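Local coordinates for protein GDP-L-fucose synthase (Campylobacter jejuni subsp. jejuni serotype O:2, PDB 7M13) that binds NADPH and makes GDP-D-glycero-L-gluco-heptose for the capsular polysaccharide, as an oxidoreductase of the NAD(P)-dependent epimerase/dehydratase family, at residues B[8-13]-B[35-40]; B[54-59]-B[96-101]; B[189-194]-B[232-237]; B[194-199]-B[296-301]. One frame throughout, in Å; residues are numbered along the deposited sequence. Where two conformers were deposited one is given.

Contact 1: residues B[8-13]-B[35-40]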
loop_
_atom_site.group_PDB
_atom_site.type_symbol
_atom_site.label_atom_id
_atom_site.label_comp_id
_atom_site.label_asym_id
_atom_site.label_seq_id
_atom_site.Cartn_x
_atom_site.Cartn_y
_atom_site.Cartn_z
ATOM N N ASN B 8 19.659 -25.165 15.520
ATOM C CA ASN B 8 18.758 -26.203 14.952
ATOM C C ASN B 8 17.376 -25.636 14.662
ATOM O O ASN B 8 16.519 -26.405 14.299
ATOM C CB ASN B 8 18.651 -27.443 15.836
ATOM C CG ASN B 8 18.185 -27.185 17.254
ATOM O OD1 ASN B 8 18.058 -26.058 17.741
ATOM N ND2 ASN B 8 17.908 -28.255 17.992
ATOM N N SER B 9 17.157 -24.349 14.851
ATOM C CA SER B 9 15.896 -23.709 14.414
ATOM C C SER B 9 15.669 -23.854 12.923
ATOM O O SER B 9 16.607 -23.726 12.118
ATOM C CB SER B 9 15.886 -22.248 14.769
ATOM O OG SER B 9 15.927 -22.029 16.163
ATOM N N LYS B 10 14.418 -24.085 12.527
ATOM C CA LYS B 10 14.090 -24.203 11.102
ATOM C C LYS B 10 13.940 -22.799 10.531
ATOM O O LYS B 10 13.027 -22.093 10.955
ATOM C CB LYS B 10 12.837 -25.044 10.877
ATOM C CG LYS B 10 12.634 -25.372 9.410
ATOM C CD LYS B 10 11.607 -26.468 9.204
ATOM C CE LYS B 10 11.527 -26.989 7.797
ATOM N NZ LYS B 10 10.662 -28.197 7.781
ATOM N N ILE B 11 14.776 -22.450 9.569
ATOM C CA ILE B 11 14.887 -21.079 9.017
ATOM C C ILE B 11 14.555 -21.127 7.545
ATOM O O ILE B 11 15.222 -21.817 6.795
ATOM C CB ILE B 11 16.303 -20.511 9.225
ATOM C CG1 ILE B 11 16.628 -20.495 10.709
ATOM C CG2 ILE B 11 16.424 -19.135 8.560
ATOM C CD1 ILE B 11 18.084 -20.178 11.019
ATOM N N TYR B 12 13.550 -20.350 7.111
ATOM C CA TYR B 12 13.201 -20.178 5.689
ATOM C C TYR B 12 13.815 -18.882 5.177
ATOM O O TYR B 12 13.587 -17.841 5.777
ATOM C CB TYR B 12 11.680 -20.211 5.537
ATOM C CG TYR B 12 11.152 -19.855 4.176
ATOM C CD1 TYR B 12 11.719 -20.335 3.005
ATOM C CD2 TYR B 12 10.086 -18.965 4.066
ATOM C CE1 TYR B 12 11.215 -19.994 1.765
ATOM C CE2 TYR B 12 9.565 -18.642 2.832
ATOM C CZ TYR B 12 10.152 -19.112 1.686
ATOM O OH TYR B 12 9.677 -18.729 0.472
ATOM N N ILE B 13 14.641 -18.983 4.158
ATOM C CA ILE B 13 15.135 -17.825 3.368
ATOM C C ILE B 13 14.357 -17.806 2.066
ATOM O O ILE B 13 14.618 -18.624 1.187
ATOM C CB ILE B 13 16.661 -17.863 3.151
ATOM C CG1 ILE B 13 17.397 -17.956 4.489
ATOM C CG2 ILE B 13 17.114 -16.629 2.370
ATOM C CD1 ILE B 13 17.962 -19.303 4.806
ATOM N N ASN B 35 19.770 -25.764 9.563
ATOM C CA ASN B 35 18.408 -26.330 9.378
ATOM C C ASN B 35 17.600 -25.340 8.528
ATOM O O ASN B 35 16.652 -24.722 9.037
ATOM C CB ASN B 35 17.703 -26.597 10.695
ATOM C CG ASN B 35 16.410 -27.367 10.545
ATOM O OD1 ASN B 35 16.142 -27.920 9.462
ATOM N ND2 ASN B 35 15.621 -27.379 11.607
ATOM N N LEU B 36 18.025 -25.161 7.303
ATOM C CA LEU B 36 17.443 -24.169 6.379
ATOM C C LEU B 36 16.440 -24.849 5.481
ATOM O O LEU B 36 16.609 -26.022 5.089
ATOM C CB LEU B 36 18.544 -23.509 5.559
ATOM C CG LEU B 36 19.714 -22.918 6.343
ATOM C CD1 LEU B 36 20.694 -22.252 5.400
ATOM C CD2 LEU B 36 19.271 -21.977 7.453
ATOM N N VAL B 37 15.420 -24.096 5.089
ATOM C CA VAL B 37 14.477 -24.594 4.061
ATOM C C VAL B 37 14.501 -23.565 2.950
ATOM O O VAL B 37 14.390 -22.335 3.243
ATOM C CB VAL B 37 13.084 -24.913 4.632
ATOM C CG1 VAL B 37 12.461 -23.745 5.367
ATOM C CG2 VAL B 37 12.152 -25.428 3.541
ATOM N N LEU B 38 14.759 -24.039 1.748
ATOM C CA LEU B 38 15.081 -23.246 0.549
ATOM C C LEU B 38 14.196 -23.761 -0.582
ATOM O O LEU B 38 14.155 -24.969 -0.795
ATOM C CB LEU B 38 16.567 -23.391 0.240
ATOM C CG LEU B 38 17.552 -23.113 1.374
ATOM C CD1 LEU B 38 18.964 -23.433 0.911
ATOM C CD2 LEU B 38 17.463 -21.670 1.864
ATOM N N LYS B 39 13.444 -22.891 -1.231
ATOM C CA LYS B 39 12.585 -23.251 -2.385
ATOM C C LYS B 39 12.943 -22.366 -3.572
ATOM O O LYS B 39 12.910 -21.123 -3.453
ATOM C CB LYS B 39 11.114 -23.116 -2.000
ATOM C CG LYS B 39 10.669 -24.024 -0.879
ATOM C CD LYS B 39 10.599 -25.479 -1.310
ATOM C CE LYS B 39 10.025 -26.359 -0.228
ATOM N NZ LYS B 39 10.090 -27.796 -0.590
ATOM N N THR B 40 13.222 -22.962 -4.736
ATOM C CA THR B 40 13.364 -22.176 -5.977
ATOM C C THR B 40 11.983 -21.656 -6.388
ATOM O O THR B 40 10.966 -22.192 -5.882
ATOM C CB THR B 40 13.977 -23.018 -7.098
ATOM O OG1 THR B 40 13.014 -24.035 -7.390
ATOM C CG2 THR B 40 15.305 -23.629 -6.699
HETATM O O HOH W 1 19.296 -23.566 11.412
HETATM O O HOH W 2 11.432 -18.902 -1.596
HETATM O O HOH W 3 13.810 -20.025 -0.882
#

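Contact 2: residues B[54-59]-B[96-101]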
loop_
_atom_site.group_PDB
_atom_site.type_symbol
_atom_site.label_atom_id
_atom_site.label_comp_id
_atom_site.label_asym_id
_atom_site.label_seq_id
_atom_site.Cartn_x
_atom_site.Cartn_y
_atom_site.Cartn_z
ATOM N N LYS B 54 0.246 -23.656 1.458
ATOM C CA LYS B 54 0.599 -25.096 1.562
ATOM C C LYS B 54 2.026 -25.257 2.084
ATOM O O LYS B 54 2.277 -26.130 2.940
ATOM C CB LYS B 54 0.514 -25.778 0.195
ATOM C CG LYS B 54 -0.873 -26.189 -0.248
ATOM C CD LYS B 54 -0.812 -26.987 -1.525
ATOM C CE LYS B 54 -2.170 -27.445 -2.015
ATOM N NZ LYS B 54 -2.134 -27.696 -3.475
ATOM N N PHE B 55 2.962 -24.456 1.582
ATOM C CA PHE B 55 4.376 -24.511 2.020
ATOM C C PHE B 55 4.472 -24.281 3.529
ATOM O O PHE B 55 5.185 -25.003 4.248
ATOM C CB PHE B 55 5.234 -23.491 1.269
ATOM C CG PHE B 55 6.566 -23.211 1.901
ATOM C CD1 PHE B 55 7.603 -24.120 1.764
ATOM C CD2 PHE B 55 6.745 -22.107 2.720
ATOM C CE1 PHE B 55 8.835 -23.882 2.342
ATOM C CE2 PHE B 55 7.960 -21.899 3.347
ATOM C CZ PHE B 55 8.995 -22.789 3.171
ATOM N N PHE B 56 3.846 -23.219 4.042
ATOM C CA PHE B 56 3.934 -22.894 5.478
ATOM C C PHE B 56 3.311 -23.991 6.331
ATOM O O PHE B 56 3.886 -24.353 7.372
ATOM C CB PHE B 56 3.338 -21.519 5.776
ATOM C CG PHE B 56 4.341 -20.411 5.592
ATOM C CD1 PHE B 56 5.178 -20.040 6.629
ATOM C CD2 PHE B 56 4.478 -19.760 4.380
ATOM C CE1 PHE B 56 6.141 -19.066 6.425
ATOM C CE2 PHE B 56 5.400 -18.752 4.188
ATOM C CZ PHE B 56 6.243 -18.424 5.223
ATOM N N LYS B 57 2.192 -24.559 5.880
ATOM C CA LYS B 57 1.498 -25.625 6.650
ATOM C C LYS B 57 2.357 -26.898 6.638
ATOM O O LYS B 57 2.405 -27.590 7.681
ATOM C CB LYS B 57 0.096 -25.842 6.060
ATOM C CG LYS B 57 -0.931 -26.451 7.018
ATOM C CD LYS B 57 -1.242 -25.606 8.248
ATOM C CE LYS B 57 -1.953 -24.291 7.985
ATOM N NZ LYS B 57 -2.476 -23.683 9.237
ATOM N N GLU B 58 3.075 -27.176 5.541
ATOM C CA GLU B 58 3.914 -28.411 5.444
ATOM C C GLU B 58 5.228 -28.240 6.225
ATOM O O GLU B 58 5.682 -29.183 6.923
ATOM C CB GLU B 58 4.177 -28.747 3.976
ATOM C CG GLU B 58 5.186 -29.869 3.728
ATOM C CD GLU B 58 4.802 -31.233 4.274
ATOM O OE1 GLU B 58 3.634 -31.408 4.678
ATOM O OE2 GLU B 58 5.727 -32.089 4.337
ATOM N N GLU B 59 5.897 -27.101 6.060
ATOM C CA GLU B 59 7.303 -26.953 6.507
ATOM C C GLU B 59 7.369 -26.283 7.887
ATOM O O GLU B 59 8.378 -26.509 8.595
ATOM C CB GLU B 59 8.115 -26.172 5.485
ATOM C CG GLU B 59 8.275 -26.901 4.175
ATOM C CD GLU B 59 9.281 -28.041 4.203
ATOM O OE1 GLU B 59 10.060 -28.116 5.156
ATOM O OE2 GLU B 59 9.252 -28.856 3.253
ATOM N N HIS B 96 1.407 -13.006 5.926
ATOM C CA HIS B 96 0.165 -13.536 6.517
ATOM C C HIS B 96 0.337 -15.025 6.853
ATOM O O HIS B 96 -0.129 -15.431 7.929
ATOM C CB HIS B 96 -1.035 -13.308 5.592
ATOM C CG HIS B 96 -2.291 -13.786 6.198
ATOM N ND1 HIS B 96 -2.844 -13.103 7.232
ATOM C CD2 HIS B 96 -3.083 -14.856 5.949
ATOM C CE1 HIS B 96 -3.957 -13.727 7.610
ATOM N NE2 HIS B 96 -4.130 -14.792 6.839
ATOM N N ASN B 97 0.917 -15.815 5.948
ATOM C CA ASN B 97 1.070 -17.271 6.205
ATOM C C ASN B 97 2.122 -17.525 7.281
ATOM O O ASN B 97 1.969 -18.483 8.026
ATOM C CB ASN B 97 1.255 -18.072 4.925
ATOM C CG ASN B 97 -0.066 -18.110 4.188
ATOM O OD1 ASN B 97 -0.990 -18.812 4.637
ATOM N ND2 ASN B 97 -0.237 -17.247 3.192
ATOM N N SER B 98 3.038 -16.592 7.527
ATOM C CA SER B 98 3.968 -16.681 8.680
ATOM C C SER B 98 3.154 -16.524 9.961
ATOM O O SER B 98 3.306 -17.326 10.870
ATOM C CB SER B 98 5.055 -15.638 8.600
ATOM O OG SER B 98 5.956 -15.898 7.552
ATOM N N PHE B 99 2.300 -15.514 10.025
ATOM C CA PHE B 99 1.402 -15.292 11.172
ATOM C C PHE B 99 0.530 -16.541 11.375
ATOM O O PHE B 99 0.388 -16.987 12.551
ATOM C CB PHE B 99 0.556 -14.026 10.959
ATOM C CG PHE B 99 -0.711 -14.016 11.765
ATOM C CD1 PHE B 99 -0.687 -13.828 13.132
ATOM C CD2 PHE B 99 -1.918 -14.251 11.125
ATOM C CE1 PHE B 99 -1.858 -13.848 13.870
ATOM C CE2 PHE B 99 -3.093 -14.240 11.853
ATOM C CZ PHE B 99 -3.056 -14.051 13.212
ATOM N N LEU B 100 -0.079 -17.074 10.310
ATOM C CA LEU B 100 -1.070 -18.159 10.482
ATOM C C LEU B 100 -0.378 -19.404 11.040
ATOM O O LEU B 100 -1.072 -20.241 11.684
ATOM C CB LEU B 100 -1.746 -18.491 9.151
ATOM C CG LEU B 100 -2.844 -17.556 8.676
ATOM C CD1 LEU B 100 -3.398 -18.045 7.344
ATOM C CD2 LEU B 100 -3.956 -17.449 9.728
ATOM N N ASN B 101 0.908 -19.567 10.769
ATOM C CA ASN B 101 1.671 -20.805 11.092
ATOM C C ASN B 101 2.685 -20.538 12.205
ATOM O O ASN B 101 3.585 -21.365 12.404
ATOM C CB ASN B 101 2.283 -21.393 9.832
ATOM C CG ASN B 101 1.225 -21.957 8.908
ATOM O OD1 ASN B 101 0.726 -23.088 9.082
ATOM N ND2 ASN B 101 0.768 -21.138 7.981
#

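Contact 3: residues B[189-194]-B[232-237]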
loop_
_atom_site.group_PDB
_atom_site.type_symbol
_atom_site.label_atom_id
_atom_site.label_comp_id
_atom_site.label_asym_id
_atom_site.label_seq_id
_atom_site.Cartn_x
_atom_site.Cartn_y
_atom_site.Cartn_z
ATOM N N LEU B 189 32.091 -2.596 -11.480
ATOM C CA LEU B 189 33.246 -3.521 -11.367
ATOM C C LEU B 189 33.404 -4.217 -12.721
ATOM O O LEU B 189 34.554 -4.269 -13.226
ATOM C CB LEU B 189 33.020 -4.533 -10.242
ATOM C CG LEU B 189 34.168 -5.513 -10.018
ATOM C CD1 LEU B 189 35.460 -4.774 -9.693
ATOM C CD2 LEU B 189 33.830 -6.498 -8.911
ATOM N N ARG B 190 32.298 -4.682 -13.314
ATOM C CA ARG B 190 32.362 -5.455 -14.582
ATOM C C ARG B 190 32.801 -4.538 -15.722
ATOM O O ARG B 190 33.563 -5.016 -16.579
ATOM C CB ARG B 190 31.037 -6.129 -14.942
ATOM C CG ARG B 190 31.198 -7.173 -16.042
ATOM C CD ARG B 190 30.002 -8.089 -16.188
ATOM N NE ARG B 190 30.110 -8.952 -17.358
ATOM C CZ ARG B 190 29.139 -9.742 -17.800
ATOM N NH1 ARG B 190 29.333 -10.490 -18.873
ATOM N NH2 ARG B 190 27.981 -9.795 -17.165
ATOM N N LYS B 191 32.348 -3.287 -15.737
ATOM C CA LYS B 191 32.709 -2.310 -16.802
ATOM C C LYS B 191 34.227 -2.105 -16.816
ATOM O O LYS B 191 34.828 -2.121 -17.916
ATOM C CB LYS B 191 32.009 -0.965 -16.581
ATOM C CG LYS B 191 30.556 -0.896 -17.042
ATOM C CD LYS B 191 29.989 0.522 -17.070
ATOM C CE LYS B 191 30.821 1.493 -17.887
ATOM N NZ LYS B 191 30.091 2.748 -18.202
ATOM N N PHE B 192 34.849 -1.906 -15.654
ATOM C CA PHE B 192 36.314 -1.678 -15.576
ATOM C C PHE B 192 37.065 -2.971 -15.911
ATOM O O PHE B 192 38.129 -2.868 -16.519
ATOM C CB PHE B 192 36.721 -1.104 -14.220
ATOM C CG PHE B 192 36.593 0.392 -14.180
ATOM C CD1 PHE B 192 37.605 1.200 -14.666
ATOM C CD2 PHE B 192 35.434 0.991 -13.706
ATOM C CE1 PHE B 192 37.479 2.581 -14.652
ATOM C CE2 PHE B 192 35.317 2.371 -13.680
ATOM C CZ PHE B 192 36.329 3.164 -14.168
ATOM N N HIS B 193 36.550 -4.139 -15.517
ATOM C CA HIS B 193 37.198 -5.446 -15.807
ATOM C C HIS B 193 37.286 -5.638 -17.327
ATOM O O HIS B 193 38.386 -5.957 -17.827
ATOM C CB HIS B 193 36.464 -6.593 -15.108
ATOM C CG HIS B 193 37.054 -7.925 -15.401
ATOM N ND1 HIS B 193 38.245 -8.341 -14.836
ATOM C CD2 HIS B 193 36.639 -8.925 -16.207
ATOM C CE1 HIS B 193 38.529 -9.553 -15.270
ATOM N NE2 HIS B 193 37.558 -9.932 -16.112
ATOM N N LEU B 194 36.183 -5.426 -18.043
ATOM C CA LEU B 194 36.130 -5.583 -19.520
ATOM C C LEU B 194 37.002 -4.516 -20.193
ATOM O O LEU B 194 37.642 -4.848 -21.205
ATOM C CB LEU B 194 34.686 -5.491 -20.011
ATOM C CG LEU B 194 33.747 -6.584 -19.508
ATOM C CD1 LEU B 194 32.416 -6.495 -20.225
ATOM C CD2 LEU B 194 34.365 -7.963 -19.678
ATOM N N VAL B 232 36.877 4.100 -19.621
ATOM C CA VAL B 232 35.480 3.873 -19.163
ATOM C C VAL B 232 34.806 5.242 -19.105
ATOM O O VAL B 232 35.288 6.120 -18.341
ATOM C CB VAL B 232 35.431 3.134 -17.813
ATOM C CG1 VAL B 232 34.012 3.020 -17.275
ATOM C CG2 VAL B 232 36.078 1.760 -17.917
ATOM N N GLU B 233 33.782 5.423 -19.939
ATOM C CA GLU B 233 32.972 6.662 -20.049
ATOM C C GLU B 233 31.670 6.458 -19.272
ATOM O O GLU B 233 30.955 5.474 -19.552
ATOM C CB GLU B 233 32.710 6.966 -21.524
ATOM C CG GLU B 233 32.079 8.323 -21.768
ATOM C CD GLU B 233 32.292 8.874 -23.170
ATOM O OE1 GLU B 233 32.829 8.135 -24.025
ATOM O OE2 GLU B 233 31.922 10.039 -23.404
ATOM N N ILE B 234 31.380 7.341 -18.318
ATOM C CA ILE B 234 30.130 7.277 -17.511
ATOM C C ILE B 234 29.307 8.525 -17.832
ATOM O O ILE B 234 29.883 9.624 -17.851
ATOM C CB ILE B 234 30.454 7.127 -16.013
ATOM C CG1 ILE B 234 31.300 5.876 -15.763
ATOM C CG2 ILE B 234 29.183 7.122 -15.175
ATOM C CD1 ILE B 234 31.807 5.742 -14.345
ATOM N N TRP B 235 28.014 8.343 -18.104
ATOM C CA TRP B 235 27.053 9.461 -18.270
ATOM C C TRP B 235 26.875 10.146 -16.916
ATOM O O TRP B 235 26.758 9.452 -15.895
ATOM C CB TRP B 235 25.732 8.983 -18.886
ATOM C CG TRP B 235 25.804 8.840 -20.376
ATOM C CD1 TRP B 235 26.190 7.734 -21.078
ATOM C CD2 TRP B 235 25.504 9.852 -21.358
ATOM N NE1 TRP B 235 26.144 7.983 -22.424
ATOM C CE2 TRP B 235 25.728 9.273 -22.628
ATOM C CE3 TRP B 235 25.066 11.181 -21.291
ATOM C CZ2 TRP B 235 25.527 9.980 -23.814
ATOM C CZ3 TRP B 235 24.869 11.879 -22.464
ATOM C CH2 TRP B 235 25.098 11.284 -23.707
ATOM N N GLY B 236 26.917 11.472 -16.921
ATOM C CA GLY B 236 26.669 12.309 -15.739
ATOM C C GLY B 236 27.829 13.244 -15.482
ATOM O O GLY B 236 28.778 13.271 -16.294
ATOM N N THR B 237 27.759 13.943 -14.354
ATOM C CA THR B 237 28.689 15.012 -13.932
ATOM C C THR B 237 29.843 14.397 -13.119
ATOM O O THR B 237 30.914 15.019 -13.054
ATOM C CB THR B 237 27.868 16.076 -13.195
ATOM O OG1 THR B 237 28.471 17.360 -13.347
ATOM C CG2 THR B 237 27.709 15.753 -11.728
#

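Contact 4: residues B[194-199]-B[296-301]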
loop_
_atom_site.group_PDB
_atom_site.type_symbol
_atom_site.label_atom_id
_atom_site.label_comp_id
_atom_site.label_asym_id
_atom_site.label_seq_id
_atom_site.Cartn_x
_atom_site.Cartn_y
_atom_site.Cartn_z
ATOM N N LEU B 194 36.183 -5.426 -18.043
ATOM C CA LEU B 194 36.130 -5.583 -19.520
ATOM C C LEU B 194 37.002 -4.516 -20.193
ATOM O O LEU B 194 37.642 -4.848 -21.205
ATOM C CB LEU B 194 34.686 -5.491 -20.011
ATOM C CG LEU B 194 33.747 -6.584 -19.508
ATOM C CD1 LEU B 194 32.416 -6.495 -20.225
ATOM C CD2 LEU B 194 34.365 -7.963 -19.678
ATOM N N ALA B 195 37.041 -3.290 -19.659
ATOM C CA ALA B 195 37.940 -2.214 -20.134
ATOM C C ALA B 195 39.387 -2.710 -20.059
ATOM O O ALA B 195 40.160 -2.450 -21.007
ATOM C CB ALA B 195 37.760 -0.956 -19.318
ATOM N N LYS B 196 39.745 -3.372 -18.958
ATOM C CA LYS B 196 41.100 -3.938 -18.735
ATOM C C LYS B 196 41.339 -5.050 -19.758
ATOM O O LYS B 196 42.413 -5.042 -20.400
ATOM C CB LYS B 196 41.266 -4.459 -17.308
ATOM C CG LYS B 196 42.671 -4.947 -16.976
ATOM C CD LYS B 196 42.885 -5.296 -15.522
ATOM C CE LYS B 196 42.235 -6.608 -15.135
ATOM N NZ LYS B 196 42.651 -7.039 -13.780
ATOM N N LEU B 197 40.391 -5.987 -19.898
ATOM C CA LEU B 197 40.531 -7.084 -20.891
ATOM C C LEU B 197 40.790 -6.470 -22.271
ATOM O O LEU B 197 41.684 -6.973 -22.969
ATOM C CB LEU B 197 39.279 -7.970 -20.913
ATOM C CG LEU B 197 39.037 -8.825 -19.667
ATOM C CD1 LEU B 197 37.885 -9.788 -19.902
ATOM C CD2 LEU B 197 40.276 -9.587 -19.226
ATOM N N LEU B 198 40.065 -5.418 -22.650
ATOM C CA LEU B 198 40.263 -4.743 -23.960
ATOM C C LEU B 198 41.674 -4.159 -24.034
ATOM O O LEU B 198 42.308 -4.310 -25.099
ATOM C CB LEU B 198 39.220 -3.645 -24.185
ATOM C CG LEU B 198 37.824 -4.093 -24.625
ATOM C CD1 LEU B 198 36.877 -2.901 -24.690
ATOM C CD2 LEU B 198 37.869 -4.785 -25.980
ATOM N N SER B 199 42.142 -3.537 -22.949
ATOM C CA SER B 199 43.486 -2.901 -22.845
ATOM C C SER B 199 44.594 -3.954 -22.991
ATOM O O SER B 199 45.649 -3.618 -23.577
ATOM C CB SER B 199 43.629 -2.163 -21.543
ATOM O OG SER B 199 43.836 -3.078 -20.477
ATOM N N ASN B 296 41.184 1.375 -9.558
ATOM C CA ASN B 296 42.445 1.063 -8.838
ATOM C C ASN B 296 42.446 -0.413 -8.435
ATOM O O ASN B 296 43.520 -1.045 -8.504
ATOM C CB ASN B 296 42.661 2.061 -7.698
ATOM C CG ASN B 296 42.877 3.464 -8.235
ATOM O OD1 ASN B 296 42.606 4.453 -7.552
ATOM N ND2 ASN B 296 43.343 3.567 -9.474
ATOM N N ILE B 297 41.286 -0.963 -8.052
ATOM C CA ILE B 297 41.170 -2.389 -7.632
ATOM C C ILE B 297 41.308 -3.292 -8.863
ATOM O O ILE B 297 41.990 -4.328 -8.760
ATOM C CB ILE B 297 39.860 -2.633 -6.855
ATOM C CG1 ILE B 297 39.898 -1.866 -5.533
ATOM C CG2 ILE B 297 39.615 -4.123 -6.646
ATOM C CD1 ILE B 297 38.582 -1.827 -4.779
ATOM N N VAL B 298 40.709 -2.894 -9.984
ATOM C CA VAL B 298 40.745 -3.680 -11.252
ATOM C C VAL B 298 42.142 -3.569 -11.871
ATOM O O VAL B 298 42.580 -4.532 -12.523
ATOM C CB VAL B 298 39.636 -3.219 -12.211
ATOM C CG1 VAL B 298 39.856 -3.725 -13.632
ATOM C CG2 VAL B 298 38.269 -3.645 -11.688
ATOM N N GLY B 299 42.817 -2.443 -11.662
ATOM C CA GLY B 299 44.140 -2.170 -12.258
ATOM C C GLY B 299 44.018 -1.750 -13.713
ATOM O O GLY B 299 44.943 -2.013 -14.472
ATOM N N PHE B 300 42.922 -1.096 -14.102
ATOM C CA PHE B 300 42.753 -0.515 -15.457
ATOM C C PHE B 300 43.673 0.703 -15.592
ATOM O O PHE B 300 43.704 1.539 -14.659
ATOM C CB PHE B 300 41.292 -0.155 -15.709
ATOM C CG PHE B 300 41.013 0.528 -17.019
ATOM C CD1 PHE B 300 41.308 -0.088 -18.224
ATOM C CD2 PHE B 300 40.437 1.785 -17.048
ATOM C CE1 PHE B 300 41.013 0.537 -19.425
ATOM C CE2 PHE B 300 40.138 2.407 -18.251
ATOM C CZ PHE B 300 40.440 1.786 -19.441
ATOM N N SER B 301 44.434 0.774 -16.695
ATOM C CA SER B 301 45.473 1.813 -16.940
ATOM C C SER B 301 44.894 2.955 -17.776
ATOM O O SER B 301 45.544 4.011 -17.860
ATOM C CB SER B 301 46.694 1.220 -17.610
ATOM O OG SER B 301 46.395 0.853 -18.946
HETATM O O HOH W 4 44.444 -1.811 -18.159
#

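Contact 1: residues B[8-13]-B[35-40]
Ile11 and Leu36 pair in parallel, as do Tyr12 and Val37. Ile11 N donates to Asn35 O at 3.0 Å. Val37 N returns a bond to Ile11 O at 2.9 Å. A third, weak bond joins Ile13 N to Val37 O. Ahead of the strands, the Asn35 amide reaches back to the loop. Asn35 ND2 donates to Asn8 O at 3.0 Å. Asn8 O lies close to the amide plane, but the donor stands above the carbonyl plane of Asn8.

On one face, Leu36 CD2 packs on Ile11 CB at 3.8 Å, the two side chains pointing the same way. Ile13 CD1 touches CD2 of both Leu36 and Leu38. On the other face, Val37 CG1 meets Tyr12 CB at 3.6 Å. Tyr12 CG lies anti to the backbone N (chi1 172°), which carries the ring alongside Val37. The ring edge faces Val37 O, with Tyr12 CD1 3.3 Å from that oxygen. The extended Lys10 chain carries CE past Val37 CB.

Waters extend the pairing at both ends. One links Ser9 O to Asn35 N, another Ile13 O to Lys39 N. Lys10 NZ ends in a salt bridge with Glu59.

This is the first beta-alpha-beta unit of a Rossmann fold. Tyr12 also touches Leu46, an NADPH-binding residue. Helix 19-30 packs against Leu36, Ile13 and Leu38. Helix 49-59 meets Val37 and Tyr12 through Phe55, and strand 63-66 pairs with the other edge of strand 11-14.

Contact 2: residues B[54-59]-B[96-101]
Phe56 points from helix 49-59 into the end of helix 80-100. One face of its ring lies against the backbone there, with Asn97 C and Ser98 N toward the rim. Phe55 CE2 sits over the centre of the opposite face. Phe56 CD2 touches Asn97 CB at 3.7 Å. Phe56 CE1 is 3.4 Å from Ser98 OG, a hydroxyl hydrogen-bonded to Val94 O. Phe56 CB abuts Asn101 ND2 at 3.4 Å. That amide is fixed by a nearly straight hydrogen bond from Asn101 ND2 to Asn97 O (2.9 Å, 168°), with Asn97 O in the amide plane.

Lys57 follows on the solvent-exposed side. A bend at chi2 (62°) and another at chi3 bring the chain across Asn101, with Lys57 CE 3.1 Å from Asn101 OD1. Lys60 NZ donates to that oxygen.

The short helical segments run roughly parallel, crossing at -32°. Phe56 and Ser98 both touch Val64 of the sheet. Neighbouring parallel helices on one side of a parallel sheet are typical of the Rossmann fold.

Contact 3: residues B[189-194]-B[232-237]
Lys191 NZ donates to two backbone oxygens, Glu233 O across the contact and Phe225 O nearby. The bond from Lys191 NZ to Glu233 O is 3.2 Å long, and NZ stands above the carbonyl plane, 39° out of it. The contact packs helix 184-199 on strand 231-235, which forms a small two-stranded parallel sheet with strand 303-307. This is probably part of the substrate-binding region, as in other extended short-chain dehydrogenases. Lys191 and Trp235 are both predicted to bind substrate. Here the two carbonyls hold the lysine end in place.

In the Lys191 chain, a bend at chi3 (54°) turns the end toward the strand. On the way, Lys191 CE rests against Val232 CG1 at 3.6 Å. Lys191 NZ also comes within 4.1 Å of Ile234 CG1.

Val232 is the apolar centre of the contact. It points at the helix. Its CG1 meets both Lys191 CE and the Phe192 ring, and its CG2 lies over the ring face. Helix 287-298 also touches the Phe192 side chain, through Val294, Lys295 and Val298. The strand side is a CH-pi contact. Val232 CG2 stands 3.8 Å from the centroid of the Phe192 ring and 18° off the ring normal.

Contact 4: residues B[194-199]-B[296-301]
Phe300 lays one face of its ring on Ala195. Ala195 CB stands 3.8 Å from the centroid of the Phe300 ring and 19° off the normal, a CH-pi contact displaced toward the rim. Ala195 CB is closest to the CE1 corner of Phe300, at 3.6 Å. This is helix packing in what is probably the substrate-binding domain of this extended short-chain dehydrogenase. Helix 184-199 meets the end of helix 287-298 and the turn after it. Phe300 belongs to that turn. Its CG is anti to the backbone N (chi1 176°), which carries the ring over to the helix. There Phe300 CE1 also lies 3.5 Å from Ala195 O.

Lys196 leaves the same helix beside the ring and runs to the last turn of helix 287-298. Its chain crosses Val298 obliquely, with Lys196 CD 3.9 Å from Val298 CG1. The bend at chi3 (75°) then turns the amine to the backbone.

Gly299 comes next, and its positive phi takes the chain out of the helix. Val298 also touches Tyr343 of helix 335-347, whose hydroxyl shares a hydrogen bond with Lys196 NZ. A charged amine here would probably suit the negative end of the helix dipole. Lys196 NZ donates to Val298 O at 2.8 Å, in the carbonyl plane.

Overall arrangement
The contacts form two separate pairs. Contacts 1 and 2 belong to the Rossmann half and touch through side chains of helix 49-59. Contacts 3 and 4 share helix 184-199 and Leu194, and lie about 38 to 49 Å from the first pair, centre to centre. Contact 1 is held by regular strand bonds and contact 2 mainly by ring packing. Contacts 3 and 4 repeat one chemistry: a methyl over a phenylalanine face, beside a lysine donating to a carbonyl. Contact 2 is mostly buried, with a lysine at its solvent side, while contacts 1, 3 and 4 are only partly buried.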